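Local structure of putative polyphosphate kinase 2 (Pseudomonas aeruginosa PAO1, 3CZP) at residues F34-Q39 with G101-F106; P43-I48 with E145-F150; F138-C143 with T203-A208. The protein uses inorganic polyphosphate as phosphate donor to convert AMP to ADP, and less efficiently GMP to GDP, in a magnesium-dependent reaction. One frame throughout, in Å; residues are numbered along the deposited sequence.

Contact 1 (F34-Q39 with G101-F106); sequences FELKQQ and GRTGIF
Leu36 and Lys37, near the C-terminal end of helix 15-39, meet Gly101, which leads into strand 103-107, and the closest approach is backbone to backbone. Gly101 CA comes 3.3 Å from Leu36 O in a CA-H...O contact bent to 136° at the hydrogen. A second one runs the other way, with Lys37 CA 3.6 Å from Gly101 O. The CA atoms of Lys37 and Gly101 are 4.2 Å apart across this reciprocal pair. With no side chain on Gly101, the helix backbone can settle directly against the chain, which here takes a positive phi of 90°. Conventional hydrogen bonds play no part between the two segments.

The side-chain packing comes mainly from Leu36. Its CG lies anti to the backbone N (chi1 178°), carrying the branched end out over the Gly101 peptide, where CD2 rests 3.7 Å from Gly101 O. The same methyl reaches Thr103 OG1 at 4.0 Å, the two side chains meeting at about a right angle. Lys37 adds only its CB; beyond that its chain runs extended and away.

Polar groups are engaged beside the contact. Along the helix, Gln39 NE2 gives a hydrogen bond of 2.8 Å to Glu35 OE2; the bond arrives at the anti lone pair of that oxygen, which lies close to the amide plane of Gln39. NE2 also bonds Leu237 O. Arg102 points away, bonding Arg70 O and forming a salt bridge with Glu73.

Leu36 also packs on Leu233 and Leu237 of helix 218-238 and on Val44 of strand 44-50. Thr103 lies between strands 44-50 and 72-76, touching Val44, Ile46 and Ile72. The contact thus sets the first helix against the start of an inner strand of the parallel sheet in the N-terminal PPK2 domain, which seems to be catalytically inactive.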
loop_
_atom_site.group_PDB
_atom_site.type_symbol
_atom_site.label_atom_id
_atom_site.label_comp_id
_atom_site.label_asym_id
_atom_site.label_seq_id
_atom_site.Cartn_x
_atom_site.Cartn_y
_atom_site.Cartn_z
ATOM N N PHE A 34 18.113 -16.154 7.327
ATOM C CA PHE A 34 17.543 -17.087 6.375
ATOM C C PHE A 34 16.429 -17.935 7.005
ATOM O O PHE A 34 15.349 -18.111 6.429
ATOM C CB PHE A 34 18.635 -17.998 5.764
ATOM C CG PHE A 34 18.102 -18.992 4.775
ATOM C CD1 PHE A 34 17.799 -18.596 3.460
ATOM C CD2 PHE A 34 17.872 -20.326 5.147
ATOM C CE1 PHE A 34 17.286 -19.501 2.553
ATOM C CE2 PHE A 34 17.349 -21.239 4.235
ATOM C CZ PHE A 34 17.052 -20.836 2.953
ATOM N N GLU A 35 16.669 -18.405 8.213
ATOM C CA GLU A 35 15.670 -19.218 8.953
ATOM C C GLU A 35 14.382 -18.396 9.292
ATOM O O GLU A 35 13.234 -18.890 9.299
ATOM C CB GLU A 35 16.336 -19.730 10.218
ATOM C CG GLU A 35 15.437 -20.538 11.184
ATOM C CD GLU A 35 14.917 -21.822 10.565
ATOM O OE1 GLU A 35 15.548 -22.311 9.606
ATOM O OE2 GLU A 35 13.888 -22.363 11.036
ATOM N N LEU A 36 14.604 -17.135 9.594
ATOM C CA LEU A 36 13.550 -16.184 9.792
ATOM C C LEU A 36 12.653 -16.058 8.557
ATOM O O LEU A 36 11.432 -15.980 8.682
ATOM C CB LEU A 36 14.154 -14.800 10.159
ATOM C CG LEU A 36 13.139 -13.631 10.350
ATOM C CD1 LEU A 36 12.305 -13.694 11.692
ATOM C CD2 LEU A 36 13.844 -12.302 10.275
ATOM N N LYS A 37 13.269 -15.937 7.388
ATOM C CA LYS A 37 12.559 -15.845 6.134
ATOM C C LYS A 37 11.816 -17.136 5.918
ATOM O O LYS A 37 10.606 -17.147 5.621
ATOM C CB LYS A 37 13.548 -15.547 4.997
ATOM C CG LYS A 37 12.968 -15.485 3.555
ATOM C CD LYS A 37 14.083 -15.672 2.521
ATOM C CE LYS A 37 13.567 -15.654 1.073
ATOM N NZ LYS A 37 14.721 -15.392 0.169
ATOM N N GLN A 38 12.539 -18.246 6.059
ATOM C CA GLN A 38 11.924 -19.578 5.933
ATOM C C GLN A 38 10.705 -19.788 6.839
ATOM O O GLN A 38 9.650 -20.219 6.395
ATOM C CB GLN A 38 12.962 -20.668 6.186
ATOM C CG GLN A 38 14.097 -20.671 5.180
ATOM C CD GLN A 38 13.647 -20.797 3.709
ATOM O OE1 GLN A 38 13.607 -19.800 2.956
ATOM N NE2 GLN A 38 13.341 -22.027 3.289
ATOM N N GLN A 39 10.836 -19.489 8.115
ATOM C CA GLN A 39 9.699 -19.655 9.037
ATOM C C GLN A 39 8.491 -18.718 8.723
ATOM O O GLN A 39 7.342 -19.110 8.859
ATOM C CB GLN A 39 10.154 -19.429 10.471
ATOM C CG GLN A 39 11.002 -20.502 11.003
ATOM C CD GLN A 39 11.274 -20.383 12.476
ATOM O OE1 GLN A 39 10.617 -19.600 13.175
ATOM N NE2 GLN A 39 12.254 -21.177 12.974
ATOM N N GLY A 101 8.862 -12.563 8.666
ATOM C CA GLY A 101 9.985 -13.103 7.973
ATOM C C GLY A 101 10.975 -12.050 7.502
ATOM O O GLY A 101 12.038 -12.413 7.045
ATOM N N ARG A 102 10.691 -10.771 7.725
ATOM C CA ARG A 102 11.614 -9.689 7.364
ATOM C C ARG A 102 11.977 -8.820 8.542
ATOM O O ARG A 102 11.385 -8.934 9.616
ATOM C CB ARG A 102 11.030 -8.936 6.201
ATOM C CG ARG A 102 11.150 -9.708 4.935
ATOM C CD ARG A 102 10.641 -8.924 3.762
ATOM N NE ARG A 102 11.422 -7.688 3.604
ATOM C CZ ARG A 102 12.356 -7.496 2.686
ATOM N NH1 ARG A 102 12.600 -8.414 1.742
ATOM N NH2 ARG A 102 13.032 -6.362 2.687
ATOM N N THR A 103 12.979 -7.962 8.316
ATOM C CA THR A 103 13.507 -7.051 9.277
ATOM C C THR A 103 13.342 -5.632 8.737
ATOM O O THR A 103 13.615 -5.334 7.566
ATOM C CB THR A 103 15.049 -7.277 9.551
ATOM O OG1 THR A 103 15.261 -8.588 10.055
ATOM C CG2 THR A 103 15.667 -6.198 10.527
ATOM N N GLY A 104 12.939 -4.775 9.667
ATOM C CA GLY A 104 12.825 -3.346 9.437
ATOM C C GLY A 104 13.661 -2.642 10.475
ATOM O O GLY A 104 13.598 -2.981 11.662
ATOM N N ILE A 105 14.451 -1.664 10.040
ATOM C CA ILE A 105 15.295 -0.888 10.975
ATOM C C ILE A 105 14.868 0.600 10.882
ATOM O O ILE A 105 14.861 1.185 9.800
ATOM C CB ILE A 105 16.802 -0.983 10.632
ATOM C CG1 ILE A 105 17.271 -2.455 10.578
ATOM C CG2 ILE A 105 17.632 -0.038 11.632
ATOM C CD1 ILE A 105 18.761 -2.641 10.297
ATOM N N PHE A 106 14.442 1.145 12.012
ATOM C CA PHE A 106 13.825 2.461 12.104
ATOM C C PHE A 106 14.730 3.469 12.790
ATOM O O PHE A 106 14.912 3.443 14.008
ATOM C CB PHE A 106 12.524 2.376 12.919
ATOM C CG PHE A 106 11.418 1.559 12.258
ATOM C CD1 PHE A 106 11.563 0.993 11.004
ATOM C CD2 PHE A 106 10.207 1.386 12.903
ATOM C CE1 PHE A 106 10.490 0.236 10.423
ATOM C CE2 PHE A 106 9.151 0.669 12.302
ATOM C CZ PHE A 106 9.300 0.125 11.082
#

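Contact 2 (P43-I48 with E145-F150); sequences PVIILI and EGALLF
Ile45 O is gripped twice by the neighbouring strand: Phe150 N donates a hydrogen bond of 2.8 Å to it, nearly along the C=O axis, and Leu149 CA makes a CA-H...O contact at 3.3 Å. Leu148 O is held in the same way, by Ile45 N at 2.9 Å and by the CA-H of Val44. Leu148 N to Pro43 O and Leu47 N to Phe150 O complete a four-bond parallel ladder, pairing Val44 with Leu148, Ile45 with Leu149 and Ile46 with Phe150. The short strand axes diverge by only 13°.

On one face, Val44 CG1 meets the Phe150 ring at its edge, 4.0 Å from CE2, while the Val44 and Leu148 side chains lie alongside each other. On the other, Leu149 has CG anti to the backbone N (chi1 174°), which brings CD1 back to within 3.8 Å of Ile45 CG2; Leu47 CG borders the same methyl. Ahead of the paired strands, Pro43 CG packs 3.8 Å from the CB of Ala147, the residue after Gly146, whose positive phi forms the Schellman motif closing helix 125-144.

In the five-stranded parallel sheet of this P-loop NTPase-related domain, 44-50 is the middle strand, between 148-155 and 103-107. Helix 218-238 covers Val44, Ile46, Leu148 and Phe150 through Leu229 and Leu233; helix 125-144 covers Ile45 and Leu149.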
loop_
_atom_site.group_PDB
_atom_site.type_symbol
_atom_site.label_atom_id
_atom_site.label_comp_id
_atom_site.label_asym_id
_atom_site.label_seq_id
_atom_site.Cartn_x
_atom_site.Cartn_y
_atom_site.Cartn_z
ATOM N N PRO A 43 7.874 -10.788 12.463
ATOM C CA PRO A 43 8.729 -9.704 12.035
ATOM C C PRO A 43 9.823 -9.414 13.011
ATOM O O PRO A 43 9.676 -9.680 14.209
ATOM C CB PRO A 43 7.770 -8.519 12.024
ATOM C CG PRO A 43 6.864 -8.750 13.092
ATOM C CD PRO A 43 6.648 -10.268 13.078
ATOM N N VAL A 44 10.891 -8.795 12.512
ATOM C CA VAL A 44 11.905 -8.242 13.365
ATOM C C VAL A 44 11.974 -6.731 13.196
ATOM O O VAL A 44 12.036 -6.250 12.109
ATOM C CB VAL A 44 13.281 -8.865 13.079
ATOM C CG1 VAL A 44 14.373 -8.206 13.989
ATOM C CG2 VAL A 44 13.199 -10.306 13.347
ATOM N N ILE A 45 11.866 -6.003 14.314
ATOM C CA ILE A 45 11.955 -4.565 14.277
ATOM C C ILE A 45 13.091 -4.102 15.164
ATOM O O ILE A 45 13.181 -4.508 16.329
ATOM C CB ILE A 45 10.621 -3.883 14.753
ATOM C CG1 ILE A 45 9.476 -4.422 13.913
ATOM C CG2 ILE A 45 10.797 -2.257 14.785
ATOM C CD1 ILE A 45 8.036 -4.118 14.504
ATOM N N ILE A 46 13.925 -3.242 14.612
ATOM C CA ILE A 46 15.085 -2.700 15.299
ATOM C C ILE A 46 15.009 -1.172 15.306
ATOM O O ILE A 46 14.973 -0.565 14.280
ATOM C CB ILE A 46 16.427 -3.148 14.617
ATOM C CG1 ILE A 46 16.523 -4.699 14.479
ATOM C CG2 ILE A 46 17.614 -2.522 15.311
ATOM C CD1 ILE A 46 17.690 -5.187 13.501
ATOM N N LEU A 47 14.914 -0.594 16.504
ATOM C CA LEU A 47 14.962 0.867 16.707
ATOM C C LEU A 47 16.367 1.323 17.054
ATOM O O LEU A 47 17.074 0.691 17.839
ATOM C CB LEU A 47 13.983 1.301 17.767
ATOM C CG LEU A 47 12.534 0.742 17.746
ATOM C CD1 LEU A 47 11.697 1.406 18.884
ATOM C CD2 LEU A 47 11.892 0.808 16.369
ATOM N N ILE A 48 16.744 2.439 16.451
ATOM C CA ILE A 48 18.095 3.000 16.503
ATOM C C ILE A 48 17.940 4.406 17.013
ATOM O O ILE A 48 17.240 5.191 16.390
ATOM C CB ILE A 48 18.823 2.971 15.075
ATOM C CG1 ILE A 48 18.882 1.530 14.549
ATOM C CG2 ILE A 48 20.172 3.660 15.124
ATOM C CD1 ILE A 48 19.735 0.546 15.387
ATOM N N GLU A 145 1.453 -9.540 19.392
ATOM C CA GLU A 145 1.189 -10.075 18.046
ATOM C C GLU A 145 2.309 -10.951 17.430
ATOM O O GLU A 145 2.090 -11.660 16.458
ATOM C CB GLU A 145 0.884 -8.875 17.112
ATOM C CG GLU A 145 -0.465 -8.198 17.389
ATOM C CD GLU A 145 -1.671 -8.978 16.864
ATOM O OE1 GLU A 145 -1.666 -9.403 15.669
ATOM O OE2 GLU A 145 -2.646 -9.178 17.624
ATOM N N GLY A 146 3.522 -10.871 17.977
ATOM C CA GLY A 146 4.596 -11.780 17.668
ATOM C C GLY A 146 5.893 -11.115 17.312
ATOM O O GLY A 146 6.891 -11.812 17.089
ATOM N N ALA A 147 5.911 -9.783 17.234
ATOM C CA ALA A 147 7.134 -9.106 16.832
ATOM C C ALA A 147 8.273 -9.380 17.792
ATOM O O ALA A 147 8.088 -9.404 19.026
ATOM C CB ALA A 147 6.932 -7.525 16.713
ATOM N N LEU A 148 9.471 -9.483 17.196
ATOM C CA LEU A 148 10.733 -9.397 17.893
ATOM C C LEU A 148 11.315 -7.990 17.754
ATOM O O LEU A 148 11.757 -7.580 16.694
ATOM C CB LEU A 148 11.710 -10.455 17.355
ATOM C CG LEU A 148 13.093 -10.534 18.007
ATOM C CD1 LEU A 148 13.009 -10.987 19.470
ATOM C CD2 LEU A 148 14.045 -11.431 17.150
ATOM N N LEU A 149 11.332 -7.281 18.882
ATOM C CA LEU A 149 11.583 -5.866 18.934
ATOM C C LEU A 149 12.846 -5.588 19.718
ATOM O O LEU A 149 12.949 -5.860 20.935
ATOM C CB LEU A 149 10.413 -5.152 19.608
ATOM C CG LEU A 149 10.634 -3.646 19.840
ATOM C CD1 LEU A 149 10.845 -2.893 18.519
ATOM C CD2 LEU A 149 9.465 -3.043 20.561
ATOM N N PHE A 150 13.835 -5.079 19.030
ATOM C CA PHE A 150 15.076 -4.633 19.646
ATOM C C PHE A 150 15.089 -3.105 19.718
ATOM O O PHE A 150 14.723 -2.448 18.736
ATOM C CB PHE A 150 16.258 -5.064 18.770
ATOM C CG PHE A 150 16.458 -6.547 18.686
ATOM C CD1 PHE A 150 17.291 -7.210 19.619
ATOM C CD2 PHE A 150 15.908 -7.285 17.637
ATOM C CE1 PHE A 150 17.517 -8.570 19.503
ATOM C CE2 PHE A 150 16.114 -8.637 17.557
ATOM C CZ PHE A 150 16.908 -9.281 18.486
#

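Contact 3 (F138-C143 with T203-A208); sequences FERMLC and TSRDYA. With ACT (acetate ion), chain D; EDO (1,2-ethanediol), chain G.
Cys143 and Tyr207 make the apolar part of this contact. Cys143 CB lies 3.9 Å from Tyr207 CD1, and the sulfur sits at the ring's edge, 5.2 Å from the ring centroid, in a sulfur-aromatic contact. Cys143 SG also touches Ala208 CB at 4.0 Å. Tyr207 holds CG between its backbone N and carbonyl carbon (chi1 54°), a crowded position that turns the ring toward the helix. One ring face carries C1 of an ethanediol; the opposite face rests on Arg205 CB. Backbone hydrogen bonds in both directions between Arg205 and Ala208 close the short turn bearing the ring.

Arg140 bends at chi3, and its guanidinium meets Tyr207 with the hydroxyl over one face, the two planes 68° apart. Arg140 NH2 is 3.2 Å from Tyr207 OH, but the angle is too poor for a hydrogen bond. Its real polar partner is Glu136, whose OE2 also forms a salt bridge with Arg205 NE; the shared carboxylate probably offsets the closeness of Arg140 NH2 and Arg205 NE, 3.7 Å apart. An acetate close by accepts a hydrogen bond from Asp206 N at 3.2 Å; like the ethanediol, it probably comes from the crystallisation liquor.

A water bridges the two segments, donating to Glu139 OE1 at 2.9 Å and to Thr203 O at 3.1 Å, and Lys151 NZ binds both of these oxygens as well. Glu139 OE2 is taken by Tyr111 and Trp110, so the buried carboxylate is held at both oxygens.

The contact joins the last turns of helix 125-144 to the loop between helix 186-203 and strand 210-214. Both pack on strand 148-155, where Leu149 touches Glu139, Cys143 and Ala208.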
loop_
_atom_site.group_PDB
_atom_site.type_symbol
_atom_site.label_atom_id
_atom_site.label_comp_id
_atom_site.label_asym_id
_atom_site.label_seq_id
_atom_site.Cartn_x
_atom_site.Cartn_y
_atom_site.Cartn_z
ATOM N N PHE A 138 1.895 0.592 22.296
ATOM C CA PHE A 138 2.107 0.237 20.889
ATOM C C PHE A 138 3.093 -0.944 20.846
ATOM O O PHE A 138 2.766 -2.007 20.333
ATOM C CB PHE A 138 2.595 1.468 20.151
ATOM C CG PHE A 138 2.923 1.250 18.708
ATOM C CD1 PHE A 138 2.001 0.849 17.822
ATOM C CD2 PHE A 138 4.220 1.458 18.250
ATOM C CE1 PHE A 138 2.331 0.633 16.504
ATOM C CE2 PHE A 138 4.525 1.281 16.940
ATOM C CZ PHE A 138 3.574 0.867 16.063
ATOM N N GLU A 139 4.258 -0.781 21.468
ATOM C CA GLU A 139 5.243 -1.878 21.490
ATOM C C GLU A 139 4.708 -3.150 22.095
ATOM O O GLU A 139 4.993 -4.226 21.585
ATOM C CB GLU A 139 6.509 -1.500 22.175
ATOM C CG GLU A 139 7.148 -0.347 21.417
ATOM C CD GLU A 139 8.387 0.139 21.985
ATOM O OE1 GLU A 139 8.861 -0.447 22.986
ATOM O OE2 GLU A 139 8.893 1.181 21.418
ATOM N N ARG A 140 3.919 -3.014 23.148
ATOM C CA ARG A 140 3.361 -4.223 23.804
ATOM C C ARG A 140 2.475 -5.032 22.865
ATOM O O ARG A 140 2.489 -6.281 22.884
ATOM C CB ARG A 140 2.622 -3.848 25.076
ATOM C CG ARG A 140 2.167 -5.021 25.916
ATOM C CD ARG A 140 1.270 -4.624 27.067
ATOM N NE ARG A 140 2.114 -4.067 28.115
ATOM C CZ ARG A 140 2.734 -4.778 29.067
ATOM N NH1 ARG A 140 2.559 -6.105 29.188
ATOM N NH2 ARG A 140 3.526 -4.150 29.916
HETATM N N MSE A 141 1.685 -4.316 22.072
HETATM C CA MSE A 141 0.741 -4.954 21.167
HETATM C C MSE A 141 1.497 -5.654 20.036
HETATM O O MSE A 141 1.153 -6.734 19.619
HETATM C CB MSE A 141 -0.224 -3.886 20.629
HETATM C CG MSE A 141 -1.113 -4.329 19.478
HETATM SE SE MSE A 141 -2.318 -2.929 18.876
HETATM C CE MSE A 141 -1.019 -1.484 18.704
ATOM N N LEU A 142 2.513 -4.985 19.527
ATOM C CA LEU A 142 3.333 -5.562 18.479
ATOM C C LEU A 142 3.992 -6.803 18.903
ATOM O O LEU A 142 4.017 -7.761 18.122
ATOM C CB LEU A 142 4.423 -4.626 18.038
ATOM C CG LEU A 142 3.960 -3.368 17.357
ATOM C CD1 LEU A 142 5.204 -2.573 16.903
ATOM C CD2 LEU A 142 3.018 -3.686 16.176
ATOM N N CYS A 143 4.538 -6.793 20.107
ATOM C CA CYS A 143 5.178 -7.979 20.695
ATOM C C CYS A 143 4.175 -9.039 21.066
ATOM O O CYS A 143 4.447 -10.224 20.888
ATOM C CB CYS A 143 6.035 -7.620 21.915
ATOM S SG CYS A 143 7.433 -6.598 21.484
ATOM N N THR A 203 10.019 2.401 29.233
ATOM C CA THR A 203 9.737 1.613 28.039
ATOM C C THR A 203 10.661 0.430 27.872
ATOM O O THR A 203 10.570 -0.293 26.865
ATOM C CB THR A 203 9.774 2.493 26.782
ATOM O OG1 THR A 203 11.083 3.035 26.649
ATOM C CG2 THR A 203 8.685 3.604 26.872
ATOM N N SER A 204 11.546 0.221 28.819
ATOM C CA SER A 204 12.347 -0.989 28.822
ATOM C C SER A 204 11.555 -2.091 29.523
ATOM O O SER A 204 11.309 -2.015 30.682
ATOM C CB SER A 204 13.693 -0.777 29.510
ATOM O OG SER A 204 14.584 -1.809 29.051
ATOM N N ARG A 205 11.179 -3.119 28.794
ATOM C CA ARG A 205 10.338 -4.207 29.284
ATOM C C ARG A 205 11.056 -5.504 29.026
ATOM O O ARG A 205 11.990 -5.567 28.195
ATOM C CB ARG A 205 8.997 -4.232 28.543
ATOM C CG ARG A 205 8.139 -3.075 28.821
ATOM C CD ARG A 205 7.514 -3.274 30.166
ATOM N NE ARG A 205 6.638 -2.179 30.529
ATOM C CZ ARG A 205 7.030 -1.056 31.100
ATOM N NH1 ARG A 205 8.292 -0.883 31.410
ATOM N NH2 ARG A 205 6.131 -0.143 31.411
ATOM N N ASP A 206 10.636 -6.537 29.725
ATOM C CA ASP A 206 11.268 -7.855 29.592
ATOM C C ASP A 206 11.123 -8.414 28.149
ATOM O O ASP A 206 12.037 -9.081 27.610
ATOM C CB ASP A 206 10.662 -8.823 30.606
ATOM C CG ASP A 206 11.144 -8.562 32.048
ATOM O OD1 ASP A 206 12.047 -7.678 32.284
ATOM O OD2 ASP A 206 10.580 -9.247 32.942
ATOM N N TYR A 207 9.987 -8.136 27.525
ATOM C CA TYR A 207 9.722 -8.583 26.127
ATOM C C TYR A 207 10.250 -7.620 25.068
ATOM O O TYR A 207 10.186 -7.916 23.902
ATOM C CB TYR A 207 8.213 -8.783 25.929
ATOM C CG TYR A 207 7.429 -7.558 26.297
ATOM C CD1 TYR A 207 7.332 -6.499 25.425
ATOM C CD2 TYR A 207 6.870 -7.424 27.554
ATOM C CE1 TYR A 207 6.692 -5.374 25.751
ATOM C CE2 TYR A 207 6.185 -6.287 27.879
ATOM C CZ TYR A 207 6.084 -5.294 26.968
ATOM O OH TYR A 207 5.448 -4.175 27.302
ATOM N N ALA A 208 10.710 -6.430 25.468
ATOM C CA ALA A 208 11.303 -5.493 24.538
ATOM C C ALA A 208 12.228 -4.521 25.341
ATOM O O ALA A 208 11.836 -3.406 25.702
ATOM C CB ALA A 208 10.226 -4.776 23.759
HETATM C C ACT D . 7.331 -6.558 31.782
HETATM O O ACT D . 8.472 -6.121 32.113
HETATM O OXT ACT D . 6.347 -5.812 32.027
HETATM C CH3 ACT D . 7.121 -7.896 31.127
HETATM C C1 EDO G . 4.262 -8.908 25.454
HETATM O O1 EDO G . 4.582 -10.227 24.961
HETATM C C2 EDO G . 3.713 -8.977 26.894
HETATM O O2 EDO G . 2.375 -8.452 27.037
HETATM O O HOH W 1 7.797 -0.901 25.665
#

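How the contacts relate
From the N terminus, helix 15-39 supplies the first half of contact 1 and strand 44-50 the first half of contact 2. Contact 1 closes its loop at 101-106, while contact 2 is still open, so the two cross; they join in the sheet, where Arg102 O and Val44 N probably form a hydrogen bond. Contact 3 opens at 138-143, just before 145-150 closes contact 2, and closes at 203-208, so contacts 2 and 3 also cross, whereas 1 and 3 follow in series. Contact 2 is the shared middle: helix 15-39 leads into its strand 44-50, beside strand 103-107, and helix 125-144 passes into it from contact 3, Ala147 N probably hydrogen-bonding Leu142 O.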